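PDB 2VOS: folylpolyglutamate synthase protein FOLC from Mycobacterium tuberculosis, which probably catalyses ATP-dependent addition of L-glutamate to dihydropteroate, giving dihydrofolate, and then successive additions to tetrahydrofolate, building folylpolyglutamates. Local coordinates for residues S198-D203 / G383-D388; A352-A357 / G470-A475. All blocks are in the same frame, centred on the assembly; numbering follows the deposited sequence.

Contact 1 of 2, residues S198-D203 / G383-D388; sequences SIDHVD and GDKDVD. With CO (cobalt (II) ion), chain F; MG (magnesium ion), chain C.
At the junction between the Mur ligase middle domain and the glutamate ligase domain, Asp200 and His201 of a metal-binding loop meet Asp384 and Lys385 just before a helix. The Asp200 carboxylate divides its work between two partners. OD2 binds magnesium at 2.2 Å, while OD1 forms a salt bridge with Lys385 NZ (3.1 Å), which arrives on the syn side and somewhat out of the carboxylate plane. Lysine suits the place because its long chain, bent at chi2 (-49°), turns back to the other domain although its CB points away; the same NZ also forms a longer salt bridge, with a weak hydrogen bond, to Asp384 OD2.

That OD2 also accepts a short hydrogen bond of 2.5 Å from His201 ND1 through its anti lone pair, and the ring and carboxylate planes stand 46° apart. Histidine can use both its nitrogens here: ND1 holds the aspartate, and NE2 binds cobalt at 2.4 Å, a metal also bound by Asp203 OD1. CG of His201 lies anti to the backbone N (chi1 -178°), carrying the ring out between carboxylate and cobalt.

The backbones are joined as well. Val202 N donates to Asp384 O over 2.8 Å, and water 1 bridges Asp200 O and Asp386 N. Val202 CG2 adds an apolar touch on Asp386 CB (3.8 Å).

Asp386 is the N-cap of helix 387-394, its OD1 accepting from Gly389 N, and it packs on Pro356 of helix 356-368. Val387, one residue on, lies against helix 414-425, while the loop 198-203 runs from strand 191-194 toward helix 209-217.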
loop_
_atom_site.group_PDB
_atom_site.type_symbol
_atom_site.label_atom_id
_atom_site.label_comp_id
_atom_site.label_asym_id
_atom_site.label_seq_id
_atom_site.Cartn_x
_atom_site.Cartn_y
_atom_site.Cartn_z
ATOM N N SER A 198 -7.915 -8.411 6.709
ATOM C CA SER A 198 -7.475 -9.731 7.195
ATOM C C SER A 198 -6.404 -9.448 8.223
ATOM O O SER A 198 -6.342 -8.343 8.727
ATOM C CB SER A 198 -6.944 -10.613 6.067
ATOM O OG SER A 198 -5.848 -9.969 5.462
ATOM N N ILE A 199 -5.551 -10.407 8.532
ATOM C CA ILE A 199 -4.522 -10.193 9.566
ATOM C C ILE A 199 -3.254 -9.668 8.888
ATOM O O ILE A 199 -2.895 -10.064 7.777
ATOM C CB ILE A 199 -4.173 -11.477 10.265
ATOM C CG1 ILE A 199 -5.368 -11.999 11.114
ATOM C CG2 ILE A 199 -2.915 -11.305 11.171
ATOM C CD1 ILE A 199 -5.960 -10.962 12.093
ATOM N N ASP A 200 -2.573 -8.766 9.560
ATOM C CA ASP A 200 -1.270 -8.340 9.074
ATOM C C ASP A 200 -0.367 -8.177 10.249
ATOM O O ASP A 200 0.531 -8.957 10.432
ATOM C CB ASP A 200 -1.423 -7.041 8.308
ATOM C CG ASP A 200 -0.089 -6.369 8.019
ATOM O OD1 ASP A 200 0.971 -6.941 8.152
ATOM O OD2 ASP A 200 -0.094 -5.219 7.697
ATOM N N HIS A 201 -0.600 -7.146 11.045
ATOM C CA HIS A 201 0.125 -6.942 12.301
ATOM C C HIS A 201 -0.318 -7.937 13.368
ATOM O O HIS A 201 -1.487 -8.042 13.660
ATOM C CB HIS A 201 -0.102 -5.504 12.811
ATOM C CG HIS A 201 0.659 -5.227 14.055
ATOM N ND1 HIS A 201 2.017 -4.976 14.047
ATOM C CD2 HIS A 201 0.287 -5.267 15.360
ATOM C CE1 HIS A 201 2.445 -4.859 15.292
ATOM N NE2 HIS A 201 1.419 -5.046 16.108
ATOM N N VAL A 202 0.575 -8.695 13.963
ATOM C CA VAL A 202 0.074 -9.740 14.865
ATOM C C VAL A 202 0.286 -9.366 16.354
ATOM O O VAL A 202 1.424 -9.332 16.826
ATOM C CB VAL A 202 0.722 -11.112 14.561
ATOM C CG1 VAL A 202 0.216 -12.167 15.527
ATOM C CG2 VAL A 202 0.490 -11.538 13.035
ATOM N N ASP A 203 -0.796 -9.149 17.103
ATOM C CA ASP A 203 -0.679 -9.060 18.583
ATOM C C ASP A 203 -1.038 -10.319 19.315
ATOM O O ASP A 203 -0.638 -10.488 20.487
ATOM C CB ASP A 203 -1.584 -7.954 19.116
ATOM C CG ASP A 203 -1.072 -6.590 18.727
ATOM O OD1 ASP A 203 0.150 -6.459 18.768
ATOM O OD2 ASP A 203 -1.843 -5.706 18.348
ATOM N N GLY A 383 9.329 -8.596 12.209
ATOM C CA GLY A 383 9.065 -9.503 13.338
ATOM C C GLY A 383 7.622 -9.504 13.834
ATOM O O GLY A 383 7.218 -10.408 14.590
ATOM N N ASP A 384 6.842 -8.496 13.441
ATOM C CA ASP A 384 5.459 -8.360 13.910
ATOM C C ASP A 384 4.442 -8.990 12.937
ATOM O O ASP A 384 3.237 -8.883 13.172
ATOM C CB ASP A 384 5.098 -6.894 14.157
ATOM C CG ASP A 384 5.052 -6.102 12.850
ATOM O OD1 ASP A 384 6.035 -6.250 12.079
ATOM O OD2 ASP A 384 4.014 -5.417 12.541
ATOM N N LYS A 385 4.931 -9.646 11.881
ATOM C CA LYS A 385 4.065 -10.323 10.888
ATOM C C LYS A 385 3.761 -11.791 11.136
ATOM O O LYS A 385 4.440 -12.508 11.919
ATOM C CB LYS A 385 4.656 -10.196 9.465
ATOM C CG LYS A 385 5.029 -8.784 9.126
ATOM C CD LYS A 385 3.903 -7.822 9.435
ATOM C CE LYS A 385 4.282 -6.459 8.820
ATOM N NZ LYS A 385 3.402 -5.319 9.225
ATOM N N ASP A 386 2.748 -12.287 10.437
ATOM C CA ASP A 386 2.461 -13.704 10.492
ATOM C C ASP A 386 3.435 -14.412 9.545
ATOM O O ASP A 386 3.073 -14.821 8.436
ATOM C CB ASP A 386 1.009 -13.962 10.101
ATOM C CG ASP A 386 0.630 -15.430 10.226
ATOM O OD1 ASP A 386 1.506 -16.283 10.537
ATOM O OD2 ASP A 386 -0.567 -15.719 10.035
ATOM N N VAL A 387 4.672 -14.571 10.006
ATOM C CA VAL A 387 5.735 -15.239 9.233
ATOM C C VAL A 387 5.343 -16.627 8.747
ATOM O O VAL A 387 5.515 -16.951 7.568
ATOM C CB VAL A 387 7.024 -15.363 10.074
ATOM C CG1 VAL A 387 8.186 -15.782 9.185
ATOM C CG2 VAL A 387 7.295 -14.007 10.736
ATOM N N ASP A 388 4.816 -17.449 9.647
ATOM C CA ASP A 388 4.436 -18.823 9.256
ATOM C C ASP A 388 3.318 -18.841 8.157
ATOM O O ASP A 388 3.412 -19.604 7.187
ATOM C CB ASP A 388 4.022 -19.633 10.485
ATOM C CG ASP A 388 3.737 -21.071 10.150
ATOM O OD1 ASP A 388 4.704 -21.797 9.772
ATOM O OD2 ASP A 388 2.545 -21.468 10.276
HETATM CO CO CO F . 1.183 -4.515 18.390
HETATM MG MG MG C . 0.324 -4.224 5.732
HETATM O O HOH W 1 1.404 -10.542 8.628
HETATM O O HOH W 2 -0.661 -3.528 18.143
HETATM O O HOH W 3 1.393 -3.374 7.075
HETATM O O HOH W 4 -0.696 -4.812 3.689
HETATM O O HOH W 5 2.605 -5.551 18.299
#

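Contact 2 of 2, residues A352-A357 / G470-A475; sequences AAHNPA and GSVVTA. With MG (magnesium ion), chain C; ADP (adenosine-5'-diphosphate), chain B.
Ala352 O, lying beside the Ser471-Val472 peptide, accepts a hydrogen bond of 2.9 Å from His354 ND1, the donor tilted 23° from the carbonyl plane. With ND1 used as the donor, the opposite nitrogen NE2 faces the magnesium and binds it at 2.0 Å, so a backbone carbonyl serves as second shell to a metal ligand. The ring reaches both because CG sits between the backbone N and the carbonyl carbon (chi1 59°), folding it back toward Ala352.

From the other segment, Val472 lies alongside the ring. The two side chains point the same way, and CG2 of the valine comes within 3.9 Å of His354 ND1; an apolar branched side chain can pack here without offering the nitrogens a competing hydrogen-bond partner. At the base, His354 CB rests on Gly470 O (3.4 Å). Gly470 N makes a weak, bent bond to Ala353 O, and its positive phi (118°) would jam any CB against the preceding carbonyl, which calls for glycine.

Alanine at 352 and 475 lets the backbones approach closely: Ala475 CB sits near Ala352 N, and Ala352 CB meets Val472 CG2 (4.1 Å). On the nucleotide side, Ala353 CB lies 3.7 Å from ADP O2'. Ser471 is the N-cap of helix 472-481, its OG accepting from Val473 N.

Water 4 binds the magnesium and donates to ADP O2B. The chemistry therefore implies that a buried histidine, held by the carbonyl of Ala352 and packed beside Val472, brings the glutamate ligase domain to the magnesium, which Asp200 of the middle domain also binds, next to the β-phosphate.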
loop_
_atom_site.group_PDB
_atom_site.type_symbol
_atom_site.label_atom_id
_atom_site.label_comp_id
_atom_site.label_asym_id
_atom_site.label_seq_id
_atom_site.Cartn_x
_atom_site.Cartn_y
_atom_site.Cartn_z
ATOM N N ALA A 352 5.885 -6.430 -2.243
ATOM C CA ALA A 352 5.836 -5.987 -0.868
ATOM C C ALA A 352 5.059 -6.966 0.063
ATOM O O ALA A 352 4.920 -6.657 1.264
ATOM C CB ALA A 352 5.163 -4.602 -0.794
ATOM N N ALA A 353 4.551 -8.094 -0.450
ATOM C CA ALA A 353 3.734 -8.984 0.383
ATOM C C ALA A 353 4.354 -9.185 1.764
ATOM O O ALA A 353 5.522 -9.538 1.889
ATOM C CB ALA A 353 3.539 -10.330 -0.292
ATOM N N HIS A 354 3.553 -8.975 2.800
ATOM C CA HIS A 354 4.050 -9.067 4.168
ATOM C C HIS A 354 2.921 -9.560 5.112
ATOM O O HIS A 354 2.954 -9.322 6.355
ATOM C CB HIS A 354 4.591 -7.727 4.657
ATOM C CG HIS A 354 3.577 -6.648 4.637
ATOM N ND1 HIS A 354 3.490 -5.741 3.605
ATOM C CD2 HIS A 354 2.579 -6.345 5.494
ATOM C CE1 HIS A 354 2.507 -4.900 3.850
ATOM N NE2 HIS A 354 1.939 -5.244 4.986
ATOM N N ASN A 355 1.948 -10.267 4.528
ATOM C CA ASN A 355 0.948 -10.939 5.348
ATOM C C ASN A 355 0.399 -12.138 4.546
ATOM O O ASN A 355 0.688 -12.277 3.361
ATOM C CB ASN A 355 -0.180 -9.981 5.805
ATOM C CG ASN A 355 -1.144 -9.567 4.620
ATOM O OD1 ASN A 355 -0.767 -9.670 3.474
ATOM N ND2 ASN A 355 -2.369 -9.178 4.920
ATOM N N PRO A 356 -0.386 -13.011 5.195
ATOM C CA PRO A 356 -0.810 -14.237 4.496
ATOM C C PRO A 356 -1.666 -13.929 3.277
ATOM O O PRO A 356 -1.408 -14.504 2.231
ATOM C CB PRO A 356 -1.623 -14.990 5.544
ATOM C CG PRO A 356 -0.903 -14.620 6.840
ATOM C CD PRO A 356 -0.603 -13.107 6.647
ATOM N N ALA A 357 -2.670 -13.054 3.401
ATOM C CA ALA A 357 -3.468 -12.670 2.230
ATOM C C ALA A 357 -2.609 -12.155 1.042
ATOM O O ALA A 357 -2.850 -12.573 -0.095
ATOM C CB ALA A 357 -4.537 -11.656 2.580
ATOM N N GLY A 470 8.364 -10.232 1.166
ATOM C CA GLY A 470 8.335 -10.532 2.613
ATOM C C GLY A 470 8.083 -9.269 3.423
ATOM O O GLY A 470 7.602 -9.336 4.587
ATOM N N SER A 471 8.372 -8.117 2.809
ATOM C CA SER A 471 8.251 -6.845 3.474
ATOM C C SER A 471 8.266 -5.730 2.440
ATOM O O SER A 471 8.861 -5.856 1.359
ATOM C CB SER A 471 9.418 -6.703 4.465
ATOM O OG SER A 471 9.473 -5.424 5.041
ATOM N N VAL A 472 7.654 -4.608 2.782
ATOM C CA VAL A 472 7.851 -3.377 2.012
ATOM C C VAL A 472 9.326 -2.994 1.909
ATOM O O VAL A 472 9.824 -2.597 0.846
ATOM C CB VAL A 472 7.071 -2.186 2.673
ATOM C CG1 VAL A 472 7.319 -0.912 1.884
ATOM C CG2 VAL A 472 5.581 -2.527 2.671
ATOM N N VAL A 473 10.046 -3.167 3.009
ATOM C CA VAL A 473 11.438 -2.769 3.071
ATOM C C VAL A 473 12.319 -3.661 2.157
ATOM O O VAL A 473 13.289 -3.181 1.514
ATOM C CB VAL A 473 11.944 -2.856 4.538
ATOM C CG1 VAL A 473 13.451 -2.548 4.600
ATOM C CG2 VAL A 473 11.152 -1.885 5.452
ATOM N N THR A 474 11.954 -4.931 2.069
ATOM C CA THR A 474 12.687 -5.902 1.254
ATOM C C THR A 474 12.496 -5.507 -0.220
ATOM O O THR A 474 13.452 -5.416 -1.004
ATOM C CB THR A 474 12.131 -7.354 1.440
ATOM O OG1 THR A 474 12.110 -7.738 2.839
ATOM C CG2 THR A 474 13.018 -8.410 0.656
ATOM N N ALA A 475 11.238 -5.326 -0.617
ATOM C CA ALA A 475 10.909 -4.854 -1.944
ATOM C C ALA A 475 11.548 -3.515 -2.266
ATOM O O ALA A 475 12.146 -3.354 -3.344
ATOM C CB ALA A 475 9.377 -4.813 -2.117
HETATM MG MG MG C . 0.324 -4.224 5.732
HETATM P PB ADP B . -1.420 -1.812 1.512
HETATM O O1B ADP B . -1.171 -0.372 1.147
HETATM O O2B ADP B . -0.332 -2.397 2.370
HETATM O O3B ADP B . -2.801 -2.151 1.987
HETATM P PA ADP B . -0.535 -2.514 -1.229
HETATM O O1A ADP B . 0.781 -1.823 -0.903
HETATM O O2A ADP B . -1.348 -2.280 -2.491
HETATM O O3A ADP B . -1.446 -2.658 0.123
HETATM O "O5'" ADP B . -0.079 -4.066 -1.379
HETATM C "C5'" ADP B . 0.828 -4.745 -0.498
HETATM C "C4'" ADP B . 0.887 -6.202 -1.007
HETATM O "O4'" ADP B . -0.418 -6.817 -0.822
HETATM C "C3'" ADP B . 1.086 -6.337 -2.515
HETATM O "O3'" ADP B . 2.438 -6.606 -2.829
HETATM C "C2'" ADP B . 0.330 -7.545 -2.990
HETATM O "O2'" ADP B . 1.129 -8.718 -2.612
HETATM C "C1'" ADP B . -0.786 -7.609 -1.980
HETATM N N9 ADP B . -2.098 -7.031 -2.391
HETATM C C8 ADP B . -2.431 -5.789 -2.878
HETATM N N7 ADP B . -3.783 -5.707 -3.050
HETATM C C5 ADP B . -4.315 -6.866 -2.561
HETATM C C6 ADP B . -5.657 -7.435 -2.392
HETATM N N6 ADP B . -6.753 -6.747 -2.775
HETATM N N1 ADP B . -5.723 -8.678 -1.899
HETATM C C2 ADP B . -4.668 -9.458 -1.548
HETATM N N3 ADP B . -3.391 -9.002 -1.641
HETATM C C4 ADP B . -3.204 -7.741 -2.152
HETATM O O HOH W 3 1.393 -3.374 7.075
HETATM O O HOH W 4 -0.696 -4.812 3.689
#

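Magnesium joins the two contacts: Asp200 of contact 1 and His354 of contact 2 bind the same ion, and waters 3 and 4 complete part of its shell. Contact 1 lies toward the surface and is rich in charge, with carboxylates, a lysine and a histidine linking two domains. Contact 2 is buried within the fold, where alanines, a valine and backbone groups surround a single metal-binding histidine. Segments 352-357, 383-388 and 470-475 each run into the start of a helix, capped by Asn355, Asp386 and Ser471. The contacts also touch directly, as Asn355 ND2 probably donates to Ile199 O and Lys385 CG packs against His354 O.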